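Local atomic coordinates of Asp/Glu-specific dipeptidyl-peptidase (Flavobacterium psychrophilum, PDB entry 5JXF), a protein that removes dipeptides from the N-terminus of oligopeptides as a serine peptidase, with strict specificity for Asp or Glu at the P1 position. Residues F206-V212 and M240-A245; L97-C102 and N661-P665; E291-S295 and K364-E368. All coordinates share one frame; numbering follows the deposited sequence.

Contact 1 (F206-V212 and M240-A245); sequences FKDVRLV and MFRVYA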
loop_
_atom_site.group_PDB
_atom_site.type_symbol
_atom_site.label_atom_id
_atom_site.label_comp_id
_atom_site.label_asym_id
_atom_site.label_seq_id
_atom_site.Cartn_x
_atom_site.Cartn_y
_atom_site.Cartn_z
ATOM N N PHE A 206 -36.215 15.568 -18.176
ATOM C CA PHE A 206 -35.694 16.096 -19.429
ATOM C C PHE A 206 -35.032 14.964 -20.232
ATOM O O PHE A 206 -34.445 14.052 -19.652
ATOM C CB PHE A 206 -34.729 17.264 -19.153
ATOM C CG PHE A 206 -35.427 18.487 -18.594
ATOM C CD1 PHE A 206 -35.805 18.529 -17.253
ATOM C CD2 PHE A 206 -35.757 19.564 -19.421
ATOM C CE1 PHE A 206 -36.455 19.623 -16.745
ATOM C CE2 PHE A 206 -36.430 20.658 -18.917
ATOM C CZ PHE A 206 -36.789 20.690 -17.575
ATOM N N LYS A 207 -35.148 15.014 -21.558
ATOM C CA LYS A 207 -34.784 13.874 -22.395
ATOM C C LYS A 207 -33.822 14.254 -23.509
ATOM O O LYS A 207 -33.471 13.431 -24.356
ATOM C CB LYS A 207 -36.054 13.224 -22.979
ATOM C CG LYS A 207 -36.887 12.482 -21.924
ATOM C CD LYS A 207 -38.241 11.992 -22.474
ATOM C CE LYS A 207 -39.372 12.105 -21.433
ATOM N NZ LYS A 207 -39.873 13.514 -21.219
ATOM N N ASP A 208 -33.402 15.510 -23.507
ATOM C CA ASP A 208 -32.425 15.984 -24.470
ATOM C C ASP A 208 -31.229 16.553 -23.702
ATOM O O ASP A 208 -31.133 17.766 -23.508
ATOM C CB ASP A 208 -33.051 17.036 -25.410
ATOM C CG ASP A 208 -32.067 17.568 -26.441
ATOM O OD1 ASP A 208 -30.912 17.084 -26.496
ATOM O OD2 ASP A 208 -32.457 18.464 -27.217
ATOM N N VAL A 209 -30.337 15.657 -23.271
ATOM C CA VAL A 209 -29.129 16.003 -22.508
ATOM C C VAL A 209 -27.861 15.698 -23.316
ATOM O O VAL A 209 -27.573 14.545 -23.636
ATOM C CB VAL A 209 -29.103 15.246 -21.171
ATOM C CG1 VAL A 209 -27.805 15.529 -20.382
ATOM C CG2 VAL A 209 -30.358 15.596 -20.355
ATOM N N ARG A 210 -27.114 16.743 -23.651
ATOM C CA ARG A 210 -25.978 16.623 -24.570
ATOM C C ARG A 210 -24.634 16.729 -23.842
ATOM O O ARG A 210 -24.526 17.439 -22.853
ATOM C CB ARG A 210 -26.060 17.695 -25.654
ATOM C CG ARG A 210 -27.410 17.721 -26.355
ATOM C CD ARG A 210 -27.516 18.835 -27.369
ATOM N NE ARG A 210 -28.903 18.931 -27.819
ATOM C CZ ARG A 210 -29.375 19.868 -28.631
ATOM N NH1 ARG A 210 -28.573 20.803 -29.102
ATOM N NH2 ARG A 210 -30.657 19.866 -28.968
ATOM N N LEU A 211 -23.635 16.003 -24.344
ATOM C CA LEU A 211 -22.279 16.012 -23.778
ATOM C C LEU A 211 -21.556 17.314 -24.075
ATOM O O LEU A 211 -21.461 17.730 -25.237
ATOM C CB LEU A 211 -21.456 14.841 -24.320
ATOM C CG LEU A 211 -19.977 14.767 -23.888
ATOM C CD1 LEU A 211 -19.818 14.729 -22.365
ATOM C CD2 LEU A 211 -19.286 13.570 -24.528
ATOM N N VAL A 212 -21.032 17.946 -23.027
ATOM C CA VAL A 212 -20.367 19.246 -23.160
ATOM C C VAL A 212 -18.850 19.157 -22.966
ATOM O O VAL A 212 -18.089 19.758 -23.721
ATOM C CB VAL A 212 -20.944 20.267 -22.153
ATOM C CG1 VAL A 212 -20.088 21.530 -22.075
ATOM C CG2 VAL A 212 -22.412 20.598 -22.510
ATOM N N MET A 240 -19.128 17.003 -18.055
ATOM C CA MET A 240 -20.120 18.067 -18.121
ATOM C C MET A 240 -21.127 17.823 -19.219
ATOM O O MET A 240 -20.784 17.410 -20.323
ATOM C CB MET A 240 -19.455 19.421 -18.322
ATOM C CG MET A 240 -18.640 19.869 -17.115
ATOM S SD MET A 240 -17.994 21.539 -17.258
ATOM C CE MET A 240 -17.331 21.807 -15.609
ATOM N N PHE A 241 -22.383 18.080 -18.887
ATOM C CA PHE A 241 -23.479 17.909 -19.828
ATOM C C PHE A 241 -24.296 19.187 -19.837
ATOM O O PHE A 241 -24.077 20.052 -18.983
ATOM C CB PHE A 241 -24.330 16.705 -19.428
ATOM C CG PHE A 241 -23.661 15.377 -19.678
ATOM C CD1 PHE A 241 -22.706 14.883 -18.797
ATOM C CD2 PHE A 241 -23.975 14.627 -20.807
ATOM C CE1 PHE A 241 -22.100 13.669 -19.033
ATOM C CE2 PHE A 241 -23.375 13.408 -21.044
ATOM C CZ PHE A 241 -22.438 12.930 -20.157
ATOM N N ARG A 242 -25.220 19.333 -20.792
ATOM C CA ARG A 242 -26.108 20.495 -20.774
ATOM C C ARG A 242 -27.553 20.057 -21.007
ATOM O O ARG A 242 -27.830 19.327 -21.947
ATOM C CB ARG A 242 -25.712 21.540 -21.817
ATOM C CG ARG A 242 -26.583 22.801 -21.728
ATOM C CD ARG A 242 -26.362 23.755 -22.871
ATOM N NE ARG A 242 -24.942 24.012 -23.081
ATOM C CZ ARG A 242 -24.226 24.854 -22.343
ATOM N NH1 ARG A 242 -24.803 25.509 -21.340
ATOM N NH2 ARG A 242 -22.933 25.025 -22.601
ATOM N N VAL A 243 -28.452 20.479 -20.128
ATOM C CA VAL A 243 -29.846 20.075 -20.230
ATOM C C VAL A 243 -30.524 21.001 -21.255
ATOM O O VAL A 243 -30.325 22.208 -21.235
ATOM C CB VAL A 243 -30.568 20.152 -18.873
ATOM C CG1 VAL A 243 -32.053 19.711 -19.009
ATOM C CG2 VAL A 243 -29.854 19.321 -17.828
ATOM N N TYR A 244 -31.289 20.428 -22.171
ATOM C CA TYR A 244 -31.988 21.222 -23.185
ATOM C C TYR A 244 -33.491 21.098 -22.999
ATOM O O TYR A 244 -33.973 20.066 -22.509
ATOM C CB TYR A 244 -31.590 20.772 -24.589
ATOM C CG TYR A 244 -30.291 21.368 -25.069
ATOM C CD1 TYR A 244 -29.059 20.892 -24.603
ATOM C CD2 TYR A 244 -30.294 22.401 -25.993
ATOM C CE1 TYR A 244 -27.877 21.448 -25.051
ATOM C CE2 TYR A 244 -29.127 22.965 -26.438
ATOM C CZ TYR A 244 -27.919 22.489 -25.970
ATOM O OH TYR A 244 -26.772 23.072 -26.434
ATOM N N ALA A 245 -34.233 22.132 -23.397
ATOM C CA ALA A 245 -35.689 22.148 -23.219
ATOM C C ALA A 245 -36.389 22.779 -24.425
ATOM O O ALA A 245 -35.724 23.387 -25.254
ATOM C CB ALA A 245 -36.043 22.891 -21.948
HETATM O O HOH W 1 -35.417 17.811 -22.697
#
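R210 and Y244 stack across two antiparallel strands, 208-212 and 240-245, in the N-terminal sheet of a chymotrypsin-like double-barrel peptidase. The pairing is evidenced by R210 and R242, a hydrogen-bonded pair whose backbones bond in both directions, with R242 N 2.9 Å from R210 O; V212 N adds a bond to M240 O. D208, R210, R242 and Y244 project from one face of the sheet, V209, L211, F241 and V243 from the other.

From CB, the R210 chain leaves with CG anti to its carbonyl carbon (chi1 -52°) and runs extended to NE, which carries it across the Y244 ring. CG passes CE1 and CD1 of the ring at van der Waals range, and CD comes within 3.5 Å of Y244 CE1, a CH-pi contact. CZ then sits 3.7 Å from the ring centroid, with the guanidinium and ring planes 12° apart, so this is a flat cation-pi stack. NH1 lies over Y244 CE2 at 3.5 Å. On the same strand D208 is gripped side-on: R210 NE is 3.0 Å from D208 OD1 and NH2 is 2.9 Å from OD2, a salt bridge that should fix the rotation of the guanidinium. D208 OD2 also accepts from N258. Y244 OH hydrogen-bonds E130, and E130 and E722 both form salt bridges with R242.

The other face is apolar. V209 CG1 packs against F241 CB, F206 CG meets V243 CG1 at 3.6 Å, and the methyl L211 CD1 lies over one face of the F241 ring, a CH-pi contact, 3.9 Å from F241 CZ.

Contact 2 (L97-C102 and N661-P665); sequences LTNHHC and NSGSP. With ASP (aspartic acid), chain F; ARG (arginine), chain E.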
loop_
_atom_site.group_PDB
_atom_site.type_symbol
_atom_site.label_atom_id
_atom_site.label_comp_id
_atom_site.label_asym_id
_atom_site.label_seq_id
_atom_site.Cartn_x
_atom_site.Cartn_y
_atom_site.Cartn_z
ATOM N N LEU A 97 -22.968 19.323 -13.947
ATOM C CA LEU A 97 -21.697 18.704 -13.622
ATOM C C LEU A 97 -21.972 17.337 -13.008
ATOM O O LEU A 97 -22.886 17.194 -12.203
ATOM C CB LEU A 97 -20.900 19.605 -12.667
ATOM C CG LEU A 97 -19.580 19.023 -12.142
ATOM C CD1 LEU A 97 -18.568 18.985 -13.285
ATOM C CD2 LEU A 97 -19.063 19.870 -10.973
ATOM N N THR A 98 -21.220 16.327 -13.426
ATOM C CA THR A 98 -21.320 15.013 -12.805
ATOM C C THR A 98 -19.926 14.319 -12.833
ATOM O O THR A 98 -18.917 14.974 -13.101
ATOM C CB THR A 98 -22.413 14.134 -13.495
ATOM O OG1 THR A 98 -22.672 12.973 -12.698
ATOM C CG2 THR A 98 -21.997 13.696 -14.902
ATOM N N ASN A 99 -19.865 13.030 -12.523
ATOM C CA ASN A 99 -18.576 12.276 -12.568
ATOM C C ASN A 99 -18.189 11.866 -13.969
ATOM O O ASN A 99 -19.048 11.712 -14.838
ATOM C CB ASN A 99 -18.627 10.984 -11.733
ATOM C CG ASN A 99 -18.633 11.237 -10.255
ATOM O OD1 ASN A 99 -19.000 10.363 -9.465
ATOM N ND2 ASN A 99 -18.216 12.428 -9.864
ATOM N N HIS A 100 -16.905 11.616 -14.177
ATOM C CA HIS A 100 -16.457 11.025 -15.427
ATOM C C HIS A 100 -17.016 9.610 -15.624
ATOM O O HIS A 100 -17.387 9.228 -16.736
ATOM C CB HIS A 100 -14.919 11.016 -15.492
ATOM C CG HIS A 100 -14.375 10.491 -16.783
ATOM N ND1 HIS A 100 -13.879 9.212 -16.917
ATOM C CD2 HIS A 100 -14.264 11.067 -18.003
ATOM C CE1 HIS A 100 -13.463 9.030 -18.157
ATOM N NE2 HIS A 100 -13.696 10.138 -18.839
ATOM N N HIS A 101 -17.108 8.823 -14.562
ATOM C CA HIS A 101 -17.633 7.482 -14.773
ATOM C C HIS A 101 -19.180 7.471 -14.914
ATOM O O HIS A 101 -19.730 6.494 -15.398
ATOM C CB HIS A 101 -17.164 6.516 -13.678
ATOM C CG HIS A 101 -17.827 6.698 -12.347
ATOM N ND1 HIS A 101 -17.217 7.356 -11.298
ATOM C CD2 HIS A 101 -19.018 6.262 -11.874
ATOM C CE1 HIS A 101 -18.013 7.338 -10.244
ATOM N NE2 HIS A 101 -19.116 6.685 -10.569
ATOM N N CYS A 102 -19.857 8.561 -14.553
ATOM C CA CYS A 102 -21.298 8.702 -14.872
ATOM C C CYS A 102 -21.491 9.065 -16.351
ATOM O O CYS A 102 -22.363 8.526 -17.034
ATOM C CB CYS A 102 -21.960 9.772 -14.011
ATOM S SG CYS A 102 -21.794 9.557 -12.248
ATOM N N ASN A 661 -24.729 8.224 -5.436
ATOM C CA ASN A 661 -24.221 9.511 -4.999
ATOM C C ASN A 661 -23.092 9.963 -5.886
ATOM O O ASN A 661 -22.591 11.075 -5.725
ATOM C CB ASN A 661 -23.713 9.461 -3.565
ATOM C CG ASN A 661 -24.754 9.860 -2.549
ATOM O OD1 ASN A 661 -24.940 9.176 -1.543
ATOM N ND2 ASN A 661 -25.443 10.977 -2.798
ATOM N N SER A 662 -22.675 9.097 -6.805
ATOM C CA SER A 662 -21.743 9.522 -7.842
ATOM C C SER A 662 -22.254 10.765 -8.521
ATOM O O SER A 662 -23.399 10.795 -9.021
ATOM C CB SER A 662 -21.521 8.441 -8.892
ATOM O OG SER A 662 -20.408 7.639 -8.550
ATOM N N GLY A 663 -21.409 11.782 -8.532
ATOM C CA GLY A 663 -21.733 13.041 -9.149
ATOM C C GLY A 663 -22.496 14.012 -8.259
ATOM O O GLY A 663 -22.851 15.074 -8.717
ATOM N N SER A 664 -22.721 13.663 -6.995
ATOM C CA SER A 664 -23.422 14.545 -6.061
ATOM C C SER A 664 -22.591 15.761 -5.728
ATOM O O SER A 664 -21.377 15.665 -5.600
ATOM C CB SER A 664 -23.769 13.827 -4.757
ATOM O OG SER A 664 -24.744 12.825 -4.950
ATOM N N PRO A 665 -23.253 16.912 -5.582
ATOM C CA PRO A 665 -22.541 18.129 -5.209
ATOM C C PRO A 665 -22.181 18.113 -3.741
ATOM O O PRO A 665 -22.997 17.712 -2.931
ATOM C CB PRO A 665 -23.562 19.239 -5.502
ATOM C CG PRO A 665 -24.911 18.567 -5.299
ATOM C CD PRO A 665 -24.700 17.150 -5.799
HETATM N N ASP F . -18.819 5.240 -6.962
HETATM C CA ASP F . -20.179 5.101 -6.431
HETATM C C ASP F . -21.280 5.493 -7.400
HETATM O O ASP F . -22.243 6.168 -7.023
HETATM C CB ASP F . -20.328 5.912 -5.131
HETATM C CG ASP F . -19.873 5.145 -3.896
HETATM O OD1 ASP F . -19.839 3.904 -3.945
HETATM O OD2 ASP F . -19.563 5.783 -2.864
HETATM N N ARG E . -15.864 3.505 -7.222
HETATM C CA ARG E . -16.714 4.452 -7.928
HETATM C C ARG E . -18.167 4.213 -7.501
HETATM O O ARG E . -18.675 3.104 -7.633
HETATM C CB ARG E . -16.548 4.308 -9.446
HETATM C CG ARG E . -15.149 4.669 -9.969
HETATM C CD ARG E . -15.021 4.412 -11.472
HETATM N NE ARG E . -15.286 3.015 -11.807
HETATM C CZ ARG E . -14.346 2.068 -11.883
HETATM N NH1 ARG E . -13.067 2.369 -11.659
HETATM N NH2 ARG E . -14.682 0.816 -12.192
#
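The H101 imidazole meets S662 at its edge, NE2 lying 2.6 Å from OG. One ring face is covered by CB of the bound arginine, whose nearest ring atom is H101 CE1 at 3.5 Å, and the opposite face by N99 CB. A chi1 of 74°, which sets CG between the backbone N and the carbonyl carbon, turns the ring toward the serine, while ND1 bonds D237. These are the three residues assigned by similarity to the charge relay, and the geometry agrees with a Ser-His-Asp triad. The exact place of OG is doubtful because it sits too close to C of the bound aspartic acid.

Firmer evidence comes from the backbone: S662 N donates to the aspartic acid O at 3.0 Å, and G660 N also bonds this ligand, consistent with an oxyanion hole. Behind the serine, C102 SG packs on S662 CB at 3.5 Å. The N99 amide points its OD1 at the turn, 2.9 Å from G663 N, and gives its ND2 to N677 O.

N661 to S664 form a type II beta turn closed by S664 N to N661 O, 2.9 Å. S664 OG bonds that same carbonyl oxygen and accepts from N661 ND2, tightening the turn. G663 has phi 86°, where a side chain would strike the preceding carbonyl, and T98 OG1, bonded to T86 O, lies 3.7 Å from G663 CA.

The serine loop runs from strand 648-653 to strand 665-667 in one barrel, while strand 95-98 and helix 100-109 bring N99 and H101 from the other, with strands 85-89 and 673-680 packing alongside.

Contact 3 (E291-S295 and K364-E368); sequences EYLPS and KQNFE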
loop_
_atom_site.group_PDB
_atom_site.type_symbol
_atom_site.label_atom_id
_atom_site.label_comp_id
_atom_site.label_asym_id
_atom_site.label_seq_id
_atom_site.Cartn_x
_atom_site.Cartn_y
_atom_site.Cartn_z
ATOM N N GLU A 291 -29.083 -0.820 6.446
ATOM C CA GLU A 291 -28.438 -0.632 7.742
ATOM C C GLU A 291 -29.080 -1.464 8.839
ATOM O O GLU A 291 -28.526 -1.595 9.934
ATOM C CB GLU A 291 -28.465 0.841 8.161
ATOM C CG GLU A 291 -27.798 1.819 7.192
ATOM C CD GLU A 291 -26.331 1.519 6.942
ATOM O OE1 GLU A 291 -25.685 0.850 7.778
ATOM O OE2 GLU A 291 -25.830 1.953 5.889
ATOM N N TYR A 292 -30.250 -2.023 8.552
ATOM C CA TYR A 292 -31.050 -2.615 9.610
ATOM C C TYR A 292 -31.241 -4.122 9.470
ATOM O O TYR A 292 -32.243 -4.673 9.925
ATOM C CB TYR A 292 -32.393 -1.905 9.654
ATOM C CG TYR A 292 -32.218 -0.410 9.699
ATOM C CD1 TYR A 292 -31.765 0.213 10.851
ATOM C CD2 TYR A 292 -32.471 0.380 8.577
ATOM C CE1 TYR A 292 -31.593 1.580 10.899
ATOM C CE2 TYR A 292 -32.294 1.749 8.614
ATOM C CZ TYR A 292 -31.852 2.340 9.778
ATOM O OH TYR A 292 -31.673 3.700 9.834
ATOM N N LEU A 293 -30.273 -4.782 8.848
ATOM C CA LEU A 293 -30.355 -6.214 8.624
ATOM C C LEU A 293 -30.162 -6.984 9.921
ATOM O O LEU A 293 -29.595 -6.469 10.880
ATOM C CB LEU A 293 -29.316 -6.652 7.591
ATOM C CG LEU A 293 -29.636 -6.307 6.137
ATOM C CD1 LEU A 293 -28.518 -6.757 5.216
ATOM C CD2 LEU A 293 -30.964 -6.912 5.722
ATOM N N PRO A 294 -30.667 -8.221 9.961
ATOM C CA PRO A 294 -30.396 -9.171 11.040
ATOM C C PRO A 294 -28.985 -9.721 10.929
ATOM O O PRO A 294 -28.382 -9.580 9.868
ATOM C CB PRO A 294 -31.405 -10.271 10.774
ATOM C CG PRO A 294 -31.481 -10.265 9.272
ATOM C CD PRO A 294 -31.552 -8.814 8.946
ATOM N N SER A 295 -28.495 -10.356 11.991
ATOM C CA SER A 295 -27.188 -11.004 11.996
ATOM C C SER A 295 -27.022 -11.950 10.823
ATOM O O SER A 295 -25.961 -12.022 10.199
ATOM C CB SER A 295 -26.982 -11.792 13.296
ATOM O OG SER A 295 -26.844 -10.938 14.417
ATOM N N LYS A 364 -24.150 -6.941 15.611
ATOM C CA LYS A 364 -25.596 -7.030 15.448
ATOM C C LYS A 364 -26.182 -8.068 16.395
ATOM O O LYS A 364 -27.263 -7.857 16.948
ATOM C CB LYS A 364 -25.963 -7.349 13.997
ATOM C CG LYS A 364 -26.116 -6.101 13.140
ATOM C CD LYS A 364 -26.603 -6.396 11.737
ATOM C CE LYS A 364 -26.753 -5.094 10.934
ATOM N NZ LYS A 364 -27.796 -4.181 11.483
ATOM N N GLN A 365 -25.465 -9.178 16.585
ATOM C CA GLN A 365 -25.867 -10.195 17.560
ATOM C C GLN A 365 -26.071 -9.556 18.924
ATOM O O GLN A 365 -27.056 -9.825 19.603
ATOM C CB GLN A 365 -24.828 -11.316 17.660
ATOM C CG GLN A 365 -25.025 -12.458 16.673
ATOM C CD GLN A 365 -23.741 -13.225 16.442
ATOM O OE1 GLN A 365 -22.722 -12.932 17.061
ATOM N NE2 GLN A 365 -23.778 -14.200 15.544
ATOM N N ASN A 366 -25.133 -8.697 19.309
ATOM C CA ASN A 366 -25.237 -7.962 20.559
ATOM C C ASN A 366 -26.436 -7.009 20.577
ATOM O O ASN A 366 -27.077 -6.829 21.610
ATOM C CB ASN A 366 -23.943 -7.190 20.820
ATOM C CG ASN A 366 -22.759 -8.107 21.090
ATOM O OD1 ASN A 366 -22.926 -9.295 21.381
ATOM N ND2 ASN A 366 -21.554 -7.556 21.000
ATOM N N PHE A 367 -26.741 -6.398 19.435
ATOM C CA PHE A 367 -27.903 -5.524 19.354
ATOM C C PHE A 367 -29.181 -6.344 19.465
ATOM O O PHE A 367 -30.132 -5.952 20.145
ATOM C CB PHE A 367 -27.919 -4.717 18.051
ATOM C CG PHE A 367 -29.270 -4.128 17.732
ATOM C CD1 PHE A 367 -29.708 -2.975 18.368
ATOM C CD2 PHE A 367 -30.115 -4.745 16.821
ATOM C CE1 PHE A 367 -30.959 -2.442 18.089
ATOM C CE2 PHE A 367 -31.366 -4.223 16.547
ATOM C CZ PHE A 367 -31.788 -3.069 17.178
ATOM N N GLU A 368 -29.193 -7.484 18.780
ATOM C CA GLU A 368 -30.377 -8.335 18.710
ATOM C C GLU A 368 -30.728 -8.966 20.059
ATOM O O GLU A 368 -31.897 -9.255 20.332
ATOM C CB GLU A 368 -30.171 -9.422 17.654
ATOM C CG GLU A 368 -30.185 -8.882 16.244
ATOM C CD GLU A 368 -29.405 -9.741 15.278
ATOM O OE1 GLU A 368 -28.976 -10.855 15.663
ATOM O OE2 GLU A 368 -29.204 -9.287 14.132
#
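The carboxylate of E368 closes on S295 in the first turn of helix 295-325, right after P294 at the N-cap, while K364, one turn earlier on helix 360-375, reaches the loop leading into it. The motif is a helix start held by side chains of another helix in the helical part of the enzyme.

Carboxylate bonds come first. E368 OE2 accepts from S295 N and OE1 from S295 OG, both at 2.5 Å; this is shorter than expected, so the exact placement of the groups is doubtful. The E368 carboxylate, set at the N-terminus of helix 295-325, is likely to be stabilised by that helix end.

Lysine-carbonyl bonds follow. The K364 chain runs extended from CB to CE and turns at chi4 (-64°), which sets NZ between two main-chain oxygens. It donates to L293 O at 3.0 Å in the carbonyl plane, on a lone pair, and to E291 O at 3.1 Å from 38° above that carbonyl's plane. A methionine here would lack the ammonium group and would probably leave both carbonyl oxygens without this donor, setting the loop freer to move.

Van der Waals contacts complete the set. K364 CD and CE lie alongside L293 O, at 3.1 and 3.2 Å. P294 packs on F391 and Y395 of helix 386-415, and E368 touches Y564 of helix 547-571. At the outer end Q365 CG brushes the serine hydroxyl, 3.3 Å from S295 OG.

Contact 2 is the longest closure, joining residues 97-102 to 661-665; contacts 1 and 3 are nested inside it in series, contact 1 closing before contact 3 opens. Contacts 1 and 2 have centres about 15 Å apart and share a sheet, where strands 95-98 and 239-245 are neighbours: M240 CE packs on L97 CD1 at 3.9 Å. Contact 3 lies about 32 Å from contact 2 and 44 Å from contact 1, centre to centre, among the helices inserted between strands 279-284 and 586-591 of the second barrel's sheet. Contact 2 joins the two barrels at the likely catalytic residues, contact 1 belongs to the barrel supplying H101, and contact 3 marks the start of the helical insertion.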